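Local coordinates for protein peptidoglycan hydrolase FlgJ (Sphingomonas sp. A1, PDB 3VWO) that probably hydrolyses the peptidoglycan layer, through the C-terminal muramidase domain that this chain represents, so that the flagellar rod can be assembled in the periplasm, at residues K64-R69 and F85-S90. Numbering follows the deposited sequence.
Sequences KVVEAR and FRAYDS
Val66 and Phe85 face each other as an antiparallel hydrogen-bonded pair, with Val66 N 2.9 Å from Phe85 O and Phe85 N 2.8 Å from Val66 O. The second bond is nearly straight, 172° at the hydrogen. Both side chains lie on the same face of the sheet, and here the packing is close. The Phe85 ring, its CG anti to the carbonyl carbon (chi1 -73°), reaches Ala68: Phe85 CD2 lies 3.7 Å from Ala68 CB, while Ala68 O meets the ring edge in its plane, 3.6 Å from Phe85 CE2. Ile41 also touches the Phe85 side chain, and a bound HEPES molecule lies about 6 Å from it. Cutting Phe85 back to an alanine would probably leave Ala68 CB without its aromatic neighbour and open a gap beside Ile41. The pairing lies at the open end of a two-stranded beta hairpin, strands 65-74 and 77-86, away from its turn, in this glycoside hydrolase family 73 domain. Past Arg86, whose guanidinium forms a salt bridge with Asp97 of helix 91-104, the chain leaves the sheet. Val66 CG2 still packs on Ala87 CB at 3.9 Å, and Ala87 N donates to Lys64 O from above the carbonyl plane; that oxygen also accepts a hydrogen bond from Trp61 NE1. The solvent side is looser: a water bridges Lys64 N and Ala87 O, and the exposed Lys64 chain, bent at chi3 (-87°), crosses Asp89 at about a right angle to form a salt bridge through OD1, although the modelled separation is doubtfully short.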
loop_
_atom_site.group_PDB
_atom_site.type_symbol
_atom_site.label_atom_id
_atom_site.label_comp_id
_atom_site.label_asym_id
_atom_site.label_seq_id
_atom_site.Cartn_x
_atom_site.Cartn_y
_atom_site.Cartn_z
ATOM N N LYS A 64 -0.903 14.957 -10.405
ATOM C CA LYS A 64 0.366 15.150 -9.728
ATOM C C LYS A 64 1.229 13.900 -9.730
ATOM O O LYS A 64 0.727 12.784 -9.615
ATOM C CB LYS A 64 0.125 15.664 -8.313
ATOM C CG LYS A 64 -0.121 17.162 -8.292
ATOM C CD LYS A 64 -0.595 17.646 -6.944
ATOM C CE LYS A 64 -2.094 17.524 -6.840
ATOM N NZ LYS A 64 -2.631 18.395 -5.756
ATOM N N VAL A 65 2.533 14.107 -9.891
ATOM C CA VAL A 65 3.495 13.020 -9.876
ATOM C C VAL A 65 4.722 13.437 -9.093
ATOM O O VAL A 65 4.963 14.625 -8.880
ATOM C CB VAL A 65 3.942 12.621 -11.295
ATOM C CG1 VAL A 65 2.801 11.991 -12.059
ATOM C CG2 VAL A 65 4.483 13.832 -12.047
ATOM N N VAL A 66 5.490 12.448 -8.658
ATOM C CA VAL A 66 6.774 12.688 -8.016
ATOM C C VAL A 66 7.751 11.661 -8.563
ATOM O O VAL A 66 7.460 10.469 -8.573
ATOM C CB VAL A 66 6.684 12.534 -6.482
ATOM C CG1 VAL A 66 8.058 12.686 -5.850
ATOM C CG2 VAL A 66 5.720 13.546 -5.890
ATOM N N GLU A 67 8.894 12.117 -9.053
ATOM C CA GLU A 67 9.951 11.189 -9.424
ATOM C C GLU A 67 10.607 10.712 -8.140
ATOM O O GLU A 67 10.986 11.521 -7.296
ATOM C CB GLU A 67 10.997 11.866 -10.317
ATOM C CG GLU A 67 10.718 11.765 -11.806
ATOM C CD GLU A 67 11.968 11.984 -12.648
ATOM O OE1 GLU A 67 12.888 12.685 -12.178
ATOM O OE2 GLU A 67 12.034 11.442 -13.773
ATOM N N ALA A 68 10.732 9.402 -7.981
ATOM C CA ALA A 68 11.325 8.858 -6.769
ATOM C C ALA A 68 12.145 7.613 -7.060
ATOM O O ALA A 68 11.853 6.861 -7.987
ATOM C CB ALA A 68 10.249 8.558 -5.720
ATOM N N ARG A 69 13.189 7.424 -6.264
ATOM C CA ARG A 69 14.018 6.239 -6.336
ATOM C C ARG A 69 13.162 5.055 -5.929
ATOM O O ARG A 69 12.343 5.166 -5.018
ATOM C CB ARG A 69 15.197 6.396 -5.369
ATOM C CG ARG A 69 15.899 5.112 -4.994
ATOM C CD ARG A 69 16.887 5.348 -3.850
ATOM N NE ARG A 69 17.507 4.100 -3.408
ATOM C CZ ARG A 69 16.940 3.240 -2.568
ATOM N NH1 ARG A 69 15.733 3.483 -2.071
ATOM N NH2 ARG A 69 17.576 2.127 -2.229
ATOM N N PHE A 85 5.985 8.340 -9.695
ATOM C CA PHE A 85 4.928 7.819 -8.824
ATOM C C PHE A 85 3.769 8.794 -8.800
ATOM O O PHE A 85 3.951 9.995 -9.014
ATOM C CB PHE A 85 5.451 7.608 -7.397
ATOM C CG PHE A 85 6.374 6.435 -7.261
ATOM C CD1 PHE A 85 5.894 5.200 -6.838
ATOM C CD2 PHE A 85 7.719 6.557 -7.576
ATOM C CE1 PHE A 85 6.740 4.118 -6.720
ATOM C CE2 PHE A 85 8.576 5.477 -7.462
ATOM C CZ PHE A 85 8.087 4.252 -7.029
ATOM N N ARG A 86 2.573 8.278 -8.548
ATOM C CA ARG A 86 1.415 9.135 -8.382
ATOM C C ARG A 86 1.565 9.969 -7.120
ATOM O O ARG A 86 2.223 9.553 -6.166
ATOM C CB ARG A 86 0.139 8.295 -8.313
ATOM C CG ARG A 86 -0.004 7.374 -9.512
ATOM C CD ARG A 86 -1.291 6.552 -9.491
ATOM N NE ARG A 86 -1.281 5.573 -10.578
ATOM C CZ ARG A 86 -2.335 4.864 -10.969
ATOM N NH1 ARG A 86 -3.504 5.004 -10.359
ATOM N NH2 ARG A 86 -2.216 4.002 -11.971
ATOM N N ALA A 87 0.973 11.156 -7.135
ATOM C CA ALA A 87 0.875 11.975 -5.934
ATOM C C ALA A 87 -0.566 12.403 -5.780
ATOM O O ALA A 87 -1.282 12.577 -6.775
ATOM C CB ALA A 87 1.803 13.190 -6.019
ATOM N N TYR A 88 -1.009 12.544 -4.536
ATOM C CA TYR A 88 -2.415 12.812 -4.273
ATOM C C TYR A 88 -2.610 14.048 -3.406
ATOM O O TYR A 88 -1.650 14.597 -2.869
ATOM C CB TYR A 88 -3.044 11.614 -3.564
ATOM C CG TYR A 88 -2.827 10.294 -4.266
ATOM C CD1 TYR A 88 -3.684 9.882 -5.268
ATOM C CD2 TYR A 88 -1.775 9.455 -3.911
ATOM C CE1 TYR A 88 -3.508 8.664 -5.907
ATOM C CE2 TYR A 88 -1.579 8.233 -4.554
ATOM C CZ TYR A 88 -2.458 7.845 -5.549
ATOM O OH TYR A 88 -2.305 6.628 -6.194
ATOM N N ASP A 89 -3.868 14.458 -3.266
ATOM C CA ASP A 89 -4.240 15.598 -2.426
ATOM C C ASP A 89 -4.431 15.210 -0.957
ATOM O O ASP A 89 -4.438 16.074 -0.080
ATOM C CB ASP A 89 -5.544 16.231 -2.929
ATOM C CG ASP A 89 -5.402 16.855 -4.301
ATOM O OD1 ASP A 89 -4.259 17.107 -4.722
ATOM O OD2 ASP A 89 -6.437 17.104 -4.953
ATOM N N SER A 90 -4.610 13.917 -0.691
ATOM C CA SER A 90 -4.940 13.462 0.651
ATOM C C SER A 90 -4.788 11.952 0.766
ATOM O O SER A 90 -4.775 11.252 -0.245
ATOM C CB SER A 90 -6.391 13.819 0.978
ATOM O OG SER A 90 -7.278 12.999 0.237
HETATM O O HOH W 1 -3.154 13.832 -8.277
#